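Chorismate synthase (Aquifex aeolicus, PDB 1Q1L) catalyses the last step of chorismate biosynthesis, probably eliminating phosphate from 5-enolpyruvylshikimate-3-phosphate with the help of reduced FMN. Local coordinates at residues N132-E135 / R136-R140. Numbering follows the deposited sequence.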
ATOM      1  N   ASN A 132      -9.376  18.071  20.745  1.00 78.36           N
ATOM      2  CA  ASN A 132      -8.280  17.281  20.196  1.00 78.69           C
ATOM      3  C   ASN A 132      -8.653  16.712  18.828  1.00 78.81           C
ATOM      4  O   ASN A 132      -7.782  16.431  18.003  1.00 78.71           O
ATOM      5  CB  ASN A 132      -7.921  16.139  21.149  1.00 78.44           C
ATOM      6  CG  ASN A 132      -7.577  16.632  22.541  1.00 78.55           C
ATOM      7  OD1 ASN A 132      -6.749  17.528  22.708  1.00 79.09           O
ATOM      8  ND2 ASN A 132      -8.209  16.044  23.550  1.00 78.27           N
ATOM      9  N   ILE A 133      -9.953  16.545  18.595  1.00 78.30           N
ATOM     10  CA  ILE A 133     -10.439  16.019  17.325  1.00 78.02           C
ATOM     11  C   ILE A 133     -10.521  17.130  16.282  1.00 78.02           C
ATOM     12  O   ILE A 133     -10.004  16.988  15.172  1.00 77.68           O
ATOM     13  CB  ILE A 133     -11.842  15.373  17.480  1.00 77.43           C
ATOM     14  CG1 ILE A 133     -11.752  14.125  18.365  1.00 76.63           C
ATOM     15  CG2 ILE A 133     -12.412  15.019  16.107  1.00 77.14           C
ATOM     16  CD1 ILE A 133     -10.867  13.027  17.804  1.00 74.05           C
ATOM     17  N   LEU A 134     -11.164  18.235  16.644  1.00 77.80           N
ATOM     18  CA  LEU A 134     -11.313  19.360  15.727  1.00 77.86           C
ATOM     19  C   LEU A 134      -9.962  20.001  15.397  1.00 77.19           C
ATOM     20  O   LEU A 134      -9.741  20.448  14.270  1.00 77.24           O
ATOM     21  CB  LEU A 134     -12.267  20.400  16.325  1.00 78.50           C
ATOM     22  CG  LEU A 134     -12.839  21.438  15.355  1.00 79.41           C
ATOM     23  CD1 LEU A 134     -13.552  20.733  14.206  1.00 79.51           C
ATOM     24  CD2 LEU A 134     -13.804  22.354  16.091  1.00 79.54           C
ATOM     25  N   GLU A 135      -9.061  20.040  16.379  1.00 76.45           N
ATOM     26  CA  GLU A 135      -7.727  20.611  16.185  1.00 75.52           C
ATOM     27  C   GLU A 135      -7.070  20.041  14.930  1.00 74.56           C
ATOM     28  O   GLU A 135      -6.526  20.779  14.109  1.00 74.18           O
ATOM     29  CB  GLU A 135      -6.830  20.305  17.392  1.00 75.82           C
ATOM     30  CG  GLU A 135      -7.028  21.202  18.604  1.00 76.51           C
ATOM     31  CD  GLU A 135      -6.432  22.581  18.417  1.00 77.68           C
ATOM     32  OE1 GLU A 135      -5.242  22.667  18.045  1.00 77.21           O
ATOM     33  OE2 GLU A 135      -7.150  23.579  18.650  1.00 78.43           O
ATOM     34  N   ARG A 136      -7.131  18.720  14.790  1.00 73.68           N
ATOM     35  CA  ARG A 136      -6.540  18.028  13.650  1.00 72.24           C
ATOM     36  C   ARG A 136      -7.477  17.950  12.443  1.00 72.07           C
ATOM     37  O   ARG A 136      -7.024  17.946  11.296  1.00 71.98           O
ATOM     38  CB  ARG A 136      -6.121  16.611  14.067  1.00 71.34           C
ATOM     39  CG  ARG A 136      -5.736  15.696  12.910  1.00 69.69           C
ATOM     40  CD  ARG A 136      -4.595  16.281  12.096  1.00 68.63           C
ATOM     41  NE  ARG A 136      -4.251  15.443  10.950  1.00 66.98           N
ATOM     42  CZ  ARG A 136      -3.381  15.791  10.007  1.00 64.84           C
ATOM     43  NH1 ARG A 136      -2.762  16.963  10.072  1.00 63.85           N
ATOM     44  NH2 ARG A 136      -3.133  14.971   8.995  1.00 62.84           N
ATOM     45  N   ALA A 137      -8.778  17.893  12.707  1.00 70.62           N
ATOM     46  CA  ALA A 137      -9.776  17.794  11.646  1.00 69.28           C
ATOM     47  C   ALA A 137      -9.949  19.087  10.860  1.00 67.56           C
ATOM     48  O   ALA A 137     -10.096  19.063   9.636  1.00 66.36           O
ATOM     49  CB  ALA A 137     -11.123  17.365  12.237  1.00 69.63           C
ATOM     50  N   SER A 138      -9.936  20.208  11.573  1.00 65.94           N
ATOM     51  CA  SER A 138     -10.117  21.520  10.961  1.00 64.87           C
ATOM     52  C   SER A 138      -9.462  21.689   9.595  1.00 63.10           C
ATOM     53  O   SER A 138      -8.412  21.105   9.315  1.00 63.60           O
ATOM     54  CB  SER A 138      -9.614  22.611  11.907  1.00 64.57           C
ATOM     55  OG  SER A 138     -10.497  22.760  13.007  1.00 68.02           O
ATOM     56  N   ALA A 139     -10.101  22.501   8.752  1.00 59.36           N
ATOM     57  CA  ALA A 139      -9.617  22.782   7.408  1.00 55.22           C
ATOM     58  C   ALA A 139      -8.203  23.340   7.452  1.00 52.11           C
ATOM     59  O   ALA A 139      -7.627  23.673   6.421  1.00 51.95           O
ATOM     60  CB  ALA A 139     -10.546  23.768   6.720  1.00 57.43           C
ATOM     61  N   ARG A 140      -7.655  23.451   8.657  1.00 48.99           N
ATOM     62  CA  ARG A 140      -6.298  23.949   8.843  1.00 47.27           C
ATOM     63  C   ARG A 140      -5.359  22.974   8.139  1.00 44.16           C
ATOM     64  O   ARG A 140      -4.354  23.374   7.561  1.00 42.95           O
ATOM     65  CB  ARG A 140      -5.961  23.987  10.334  1.00 47.25           C
ATOM     66  CG  ARG A 140      -5.161  25.195  10.800  1.00 48.96           C
ATOM     67  CD  ARG A 140      -3.782  25.311  10.173  1.00 48.05           C
ATOM     68  NE  ARG A 140      -3.757  26.328   9.130  1.00 50.44           N
ATOM     69  CZ  ARG A 140      -2.708  27.096   8.847  1.00 50.87           C
ATOM     70  NH1 ARG A 140      -1.578  26.975   9.531  1.00 51.47           N
ATOM     71  NH2 ARG A 140      -2.792  27.992   7.874  1.00 52.61           N
TER
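Leu134 O is gripped twice by Ser138, which lies one turn further on, just past the C-terminal end of helix 131-137. The backbone bond from Ser138 N to Leu134 O is 2.7 Å long and nearly straight, with an N-H...O angle of 165°. The hydroxyl closes in on the same oxygen, Ser138 OG to Leu134 O being also 2.7 Å, but as a donor well above the carbonyl plane, 46° out of it. With chi1 at -72°, OG sits beside Ser138 N and anti to the carbonyl carbon, which turns the hydroxyl back onto the preceding turn. The Leu134 side chain lies alongside the hydroxyl: its CG is anti to the backbone N and beside the carbonyl carbon, which brings this branch point toward the serine, Leu134 CG standing 3.6 Å from Ser138 OG.

One residue earlier, Ala137 N donates to Ile133 O at 2.9 Å, and Ala137 CB rests 3.2 Å from that same oxygen. A weak bond from Arg136 N also reaches Ile133 O.

The charged side chains of Glu135 and Arg136 lead away from this turn. Glu135 bonds through OE1 to His18 N and forms a salt bridge with Arg71 of a second subunit, whereas Arg136 reaches Thr13, Gly15 O and Ile246 O of a third subunit; the helix end is therefore built into the tetramer interface.

Arg136, Ala137 and Ser138 are predicted to bind FMN, and the side chain of Ser138 lies about 5 Å from that of Gln264, another predicted FMN residue. Because the serine hydroxyl gives its proton to Leu134 O, it would most readily meet a further polar group, perhaps one on the cofactor, as an acceptor.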